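Dipicolinate synthase subunit A (Bacillus halodurans, PDB 3D4O) probably takes part in dipicolinate synthesis as the A subunit of the synthase, with two Rossmann-type domains, one related to the C-terminal domain of alanine dehydrogenase. Local coordinates at residues S134-E139 / G267-V272; E139-M144 / F239-A244. All coordinates share one frame; numbering follows the deposited sequence.

From the N terminus the chain builds a first parallel sheet, ending with strand 119-122, and then enters helix 127-148, from which both contacts start. A second parallel sheet follows. Contact 2 is the first to close, when strand 239-242 of this sheet comes to lie against residues 139-144. Past the last strand, 261-264, the short helix 268-272 returns to residues 134-139 and closes contact 1, whose longer loop therefore encloses that of contact 2. Glu139 belongs to both. Leu268 joins them by touching Thr141 and Leu243, so that helix 127-148, the second sheet and helix 268-272 pack as one block, with centres of the two contacts about 9 Å apart.

Contact 1: residues S134-E139 / G267-V272; sequences SIPTAE and GLPGIV
Pro269 lies against Pro136 and Thr137, and its ring can be followed atom by atom. CB meets the other proline, 3.8 Å from CG of Pro136, and the two rings cross at about a right angle. CG turns to the threonine and comes to 3.2 Å from OG1 of Thr137, a close carbon-oxygen approach, while CD lies near the same oxygen at 3.6 Å. That hydroxyl is hydrogen-bonded to the carbonyl oxygen of Asn133, one turn back; with OG1 beside its own backbone N (chi1 -63°), OG1 can bond to Asn133 O while also lying against the proline ring.

Two further side chains cover backbone carbonyls of the longer helix. Val272 places CG2 3.3 Å from O of Pro136, and Leu268 brings CD1 to 3.6 Å from O of Thr137. Since the ring nitrogen of Pro136 has no hydrogen to give to the preceding turn, the helix kinks here.

The axes of the two short segments approach to 8.0 Å at 72°. Leu268 continues along helix 127-148 to Thr141 and Met144, Ala138 packs on helix 165-176, and Glu139 is hydrogen-bonded to backbone N atoms of Ile153 and His154 of the second subunit. Helix 268-272, which follows strand 261-264 and precedes helix 274-289 in the chain, packs on helix 127-148 near the dimer interface, where Val272 touches Ile146 of the second subunit.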
loop_
_atom_site.group_PDB
_atom_site.type_symbol
_atom_site.label_atom_id
_atom_site.label_comp_id
_atom_site.label_asym_id
_atom_site.label_seq_id
_atom_site.Cartn_x
_atom_site.Cartn_y
_atom_site.Cartn_z
ATOM N N SER C 134 4.681 -12.063 -10.754
ATOM C CA SER C 134 3.934 -12.247 -9.498
ATOM C C SER C 134 4.509 -11.355 -8.410
ATOM O O SER C 134 3.818 -11.036 -7.443
ATOM C CB SER C 134 3.936 -13.686 -8.958
ATOM O OG SER C 134 5.206 -14.100 -8.458
ATOM N N ILE C 135 5.768 -10.949 -8.575
ATOM C CA ILE C 135 6.446 -10.118 -7.551
ATOM C C ILE C 135 5.829 -8.698 -7.504
ATOM O O ILE C 135 5.302 -8.270 -6.476
ATOM C CB ILE C 135 7.962 -10.096 -7.717
ATOM C CG1 ILE C 135 8.498 -11.523 -7.532
ATOM C CG2 ILE C 135 8.605 -9.180 -6.679
ATOM C CD1 ILE C 135 9.966 -11.680 -7.831
ATOM N N PRO C 136 5.866 -7.963 -8.619
ATOM C CA PRO C 136 5.185 -6.690 -8.514
ATOM C C PRO C 136 3.668 -6.818 -8.302
ATOM O O PRO C 136 3.047 -5.919 -7.739
ATOM C CB PRO C 136 5.485 -6.002 -9.861
ATOM C CG PRO C 136 5.813 -7.178 -10.826
ATOM C CD PRO C 136 6.544 -8.150 -9.905
ATOM N N THR C 137 3.061 -7.899 -8.778
ATOM C CA THR C 137 1.626 -8.082 -8.575
ATOM C C THR C 137 1.321 -8.130 -7.071
ATOM O O THR C 137 0.369 -7.491 -6.611
ATOM C CB THR C 137 1.062 -9.332 -9.261
ATOM O OG1 THR C 137 1.218 -9.211 -10.684
ATOM C CG2 THR C 137 -0.408 -9.476 -8.944
ATOM N N ALA C 138 2.175 -8.838 -6.323
ATOM C CA ALA C 138 2.040 -8.987 -4.826
ATOM C C ALA C 138 2.251 -7.667 -4.153
ATOM O O ALA C 138 1.542 -7.314 -3.216
ATOM C CB ALA C 138 3.009 -9.983 -4.262
ATOM N N GLU C 139 3.230 -6.938 -4.660
ATOM C CA GLU C 139 3.538 -5.619 -4.139
ATOM C C GLU C 139 2.347 -4.728 -4.282
ATOM O O GLU C 139 1.962 -4.040 -3.353
ATOM C CB GLU C 139 4.774 -4.984 -4.787
ATOM C CG GLU C 139 6.034 -5.662 -4.254
ATOM C CD GLU C 139 7.342 -5.012 -4.644
ATOM O OE1 GLU C 139 7.383 -3.807 -5.042
ATOM O OE2 GLU C 139 8.382 -5.695 -4.472
ATOM N N GLY C 267 -3.475 -5.419 -14.003
ATOM C CA GLY C 267 -2.438 -4.489 -14.421
ATOM C C GLY C 267 -1.568 -3.911 -13.329
ATOM O O GLY C 267 -0.843 -2.957 -13.568
ATOM N N LEU C 268 -1.614 -4.523 -12.150
ATOM C CA LEU C 268 -0.822 -4.016 -10.996
ATOM C C LEU C 268 0.669 -3.808 -11.299
ATOM O O LEU C 268 1.249 -2.829 -10.854
ATOM C CB LEU C 268 -1.000 -4.884 -9.735
ATOM C CG LEU C 268 -2.342 -4.696 -9.020
ATOM C CD1 LEU C 268 -2.531 -5.710 -7.906
ATOM C CD2 LEU C 268 -2.420 -3.293 -8.461
ATOM N N PRO C 269 1.312 -4.744 -12.030
ATOM C CA PRO C 269 2.744 -4.527 -12.338
ATOM C C PRO C 269 3.003 -3.267 -13.162
ATOM O O PRO C 269 4.017 -2.587 -12.988
ATOM C CB PRO C 269 3.121 -5.804 -13.114
ATOM C CG PRO C 269 2.180 -6.844 -12.539
ATOM C CD PRO C 269 0.875 -6.085 -12.453
ATOM N N GLY C 270 2.043 -2.914 -14.004
ATOM C CA GLY C 270 2.179 -1.726 -14.852
ATOM C C GLY C 270 1.969 -0.480 -14.015
ATOM O O GLY C 270 2.426 0.606 -14.321
ATOM N N ILE C 271 1.264 -0.660 -12.922
ATOM C CA ILE C 271 0.955 0.473 -12.020
ATOM C C ILE C 271 2.053 0.676 -10.970
ATOM O O ILE C 271 2.450 1.803 -10.679
ATOM C CB ILE C 271 -0.384 0.253 -11.309
ATOM C CG1 ILE C 271 -1.515 0.461 -12.304
ATOM C CG2 ILE C 271 -0.534 1.192 -10.122
ATOM C CD1 ILE C 271 -2.844 -0.243 -11.911
ATOM N N VAL C 272 2.566 -0.424 -10.427
ATOM C CA VAL C 272 3.525 -0.302 -9.338
ATOM C C VAL C 272 4.978 -0.554 -9.666
ATOM O O VAL C 272 5.831 -0.105 -8.949
ATOM C CB VAL C 272 3.130 -1.162 -8.102
ATOM C CG1 VAL C 272 1.739 -0.732 -7.596
ATOM C CG2 VAL C 272 3.233 -2.689 -8.391
#

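Contact 2: residues E139-M144 / F239-A244; sequences EGTIMM and FVIDLA
Ile241 of the strand and Leu243 just beyond its C-terminal end both meet Thr141 on the helix. The delta carbon of Ile241 fits against the helix between two residues, with CD1 3.8 Å from the backbone O of Thr141 and 3.9 Å from CB of Met144, a selenomethionine. The Ile241 and Thr141 side chains run past one another, pointing opposite ways. Leu243 instead meets Thr141 tip to tip, its CD1 3.4 Å from OG1 and its CD2 near the same oxygen. At the other end of the strand, the ring of Phe239 turns its edge to the helix, and CE2 lies 3.7 Å from O of Met144, close to the ring plane.

Behind this shell, neighbours set the positions. OG1 of Thr141 is hydrogen-bonded to O of Thr137. With chi1 at -60°, OG1 lies beside the backbone N and the methyl CG2 is anti to it, turned to Ile241. One face of the Phe239 ring is covered by CG1 of Ile241, 3.4 Å above the plane and lying over the outer part of the ring, and the ring also meets that of His148. Where the strand ends, Asp242 forms an Asx turn: its OD1 accepts a hydrogen bond from the backbone N of Ala244, 3.0 Å away, from the anti side and 33° out of the carboxylate plane. OD1 also takes a bond from Asn219, and OD2 is bonded to Gly249 and Thr250, so this buried carboxylate is well satisfied.

Strand 239-242 runs parallel between 216-219 and 261-264 in the Rossmann-type sheet. The helix segment crosses it nearly antiparallel, at 158°, flanked by helices 165-176 and 268-272.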
loop_
_atom_site.group_PDB
_atom_site.type_symbol
_atom_site.label_atom_id
_atom_site.label_comp_id
_atom_site.label_asym_id
_atom_site.label_seq_id
_atom_site.Cartn_x
_atom_site.Cartn_y
_atom_site.Cartn_z
ATOM N N GLU C 139 3.230 -6.938 -4.660
ATOM C CA GLU C 139 3.538 -5.619 -4.139
ATOM C C GLU C 139 2.347 -4.728 -4.282
ATOM O O GLU C 139 1.962 -4.040 -3.353
ATOM C CB GLU C 139 4.774 -4.984 -4.787
ATOM C CG GLU C 139 6.034 -5.662 -4.254
ATOM C CD GLU C 139 7.342 -5.012 -4.644
ATOM O OE1 GLU C 139 7.383 -3.807 -5.042
ATOM O OE2 GLU C 139 8.382 -5.695 -4.472
ATOM N N GLY C 140 1.735 -4.768 -5.447
ATOM C CA GLY C 140 0.557 -3.953 -5.693
ATOM C C GLY C 140 -0.615 -4.379 -4.828
ATOM O O GLY C 140 -1.388 -3.557 -4.369
ATOM N N THR C 141 -0.737 -5.681 -4.621
ATOM C CA THR C 141 -1.820 -6.242 -3.810
ATOM C C THR C 141 -1.660 -5.794 -2.347
ATOM O O THR C 141 -2.585 -5.404 -1.686
ATOM C CB THR C 141 -1.851 -7.798 -3.906
ATOM O OG1 THR C 141 -2.055 -8.164 -5.274
ATOM C CG2 THR C 141 -3.006 -8.406 -3.032
ATOM N N ILE C 142 -0.430 -5.794 -1.888
ATOM C CA ILE C 142 -0.128 -5.364 -0.528
ATOM C C ILE C 142 -0.428 -3.883 -0.396
ATOM O O ILE C 142 -1.069 -3.442 0.559
ATOM C CB ILE C 142 1.326 -5.690 -0.192
ATOM C CG1 ILE C 142 1.397 -7.167 0.204
ATOM C CG2 ILE C 142 1.914 -4.807 0.932
ATOM C CD1 ILE C 142 2.842 -7.671 0.192
HETATM N N MSE C 143 0.041 -3.109 -1.370
HETATM C CA MSE C 143 -0.181 -1.653 -1.344
HETATM C C MSE C 143 -1.683 -1.385 -1.285
HETATM O O MSE C 143 -2.147 -0.553 -0.538
HETATM C CB MSE C 143 0.437 -0.966 -2.568
HETATM C CG MSE C 143 -0.035 0.483 -2.735
HETATM SE SE MSE C 143 0.290 1.184 -4.547
HETATM C CE MSE C 143 -1.142 0.215 -5.520
HETATM N N MSE C 144 -2.446 -2.131 -2.058
HETATM C CA MSE C 144 -3.909 -1.929 -2.077
HETATM C C MSE C 144 -4.607 -2.289 -0.759
HETATM O O MSE C 144 -5.562 -1.631 -0.323
HETATM C CB MSE C 144 -4.605 -2.772 -3.140
HETATM C CG MSE C 144 -3.978 -2.805 -4.516
HETATM SE SE MSE C 144 -5.306 -2.433 -5.875
HETATM C CE MSE C 144 -5.061 -0.597 -5.125
ATOM N N PHE C 239 -12.435 -7.047 2.742
ATOM C CA PHE C 239 -11.986 -6.484 1.464
ATOM C C PHE C 239 -11.557 -7.637 0.554
ATOM O O PHE C 239 -10.670 -8.422 0.882
ATOM C CB PHE C 239 -10.856 -5.494 1.709
ATOM C CG PHE C 239 -10.310 -4.833 0.456
ATOM C CD1 PHE C 239 -11.125 -4.525 -0.605
ATOM C CD2 PHE C 239 -8.989 -4.451 0.401
ATOM C CE1 PHE C 239 -10.620 -3.916 -1.721
ATOM C CE2 PHE C 239 -8.484 -3.803 -0.694
ATOM C CZ PHE C 239 -9.311 -3.521 -1.759
ATOM N N VAL C 240 -12.232 -7.757 -0.576
ATOM C CA VAL C 240 -11.905 -8.817 -1.532
ATOM C C VAL C 240 -11.138 -8.224 -2.705
ATOM O O VAL C 240 -11.645 -7.369 -3.400
ATOM C CB VAL C 240 -13.141 -9.511 -2.138
ATOM C CG1 VAL C 240 -12.686 -10.472 -3.256
ATOM C CG2 VAL C 240 -13.990 -10.244 -1.059
ATOM N N ILE C 241 -9.913 -8.687 -2.896
ATOM C CA ILE C 241 -9.085 -8.244 -4.008
ATOM C C ILE C 241 -9.003 -9.407 -4.991
ATOM O O ILE C 241 -8.448 -10.452 -4.665
ATOM C CB ILE C 241 -7.669 -7.804 -3.551
ATOM C CG1 ILE C 241 -7.724 -6.557 -2.646
ATOM C CG2 ILE C 241 -6.810 -7.417 -4.749
ATOM C CD1 ILE C 241 -6.323 -6.117 -2.089
ATOM N N ASP C 242 -9.624 -9.242 -6.157
ATOM C CA ASP C 242 -9.671 -10.298 -7.190
ATOM C C ASP C 242 -8.643 -10.064 -8.292
ATOM O O ASP C 242 -8.735 -9.135 -9.111
ATOM C CB ASP C 242 -11.064 -10.451 -7.751
ATOM C CG ASP C 242 -11.278 -11.785 -8.414
ATOM O OD1 ASP C 242 -10.301 -12.516 -8.677
ATOM O OD2 ASP C 242 -12.444 -12.090 -8.685
ATOM N N LEU C 243 -7.636 -10.932 -8.252
ATOM C CA LEU C 243 -6.510 -10.874 -9.133
ATOM C C LEU C 243 -6.721 -11.764 -10.343
ATOM O O LEU C 243 -5.964 -11.675 -11.292
ATOM C CB LEU C 243 -5.222 -11.292 -8.397
ATOM C CG LEU C 243 -4.767 -10.382 -7.264
ATOM C CD1 LEU C 243 -3.471 -10.912 -6.712
ATOM C CD2 LEU C 243 -4.604 -8.944 -7.779
ATOM N N ALA C 244 -7.738 -12.617 -10.308
ATOM C CA ALA C 244 -7.998 -13.508 -11.446
ATOM C C ALA C 244 -8.397 -12.694 -12.691
ATOM O O ALA C 244 -9.035 -11.627 -12.613
ATOM C CB ALA C 244 -9.070 -14.541 -11.114
#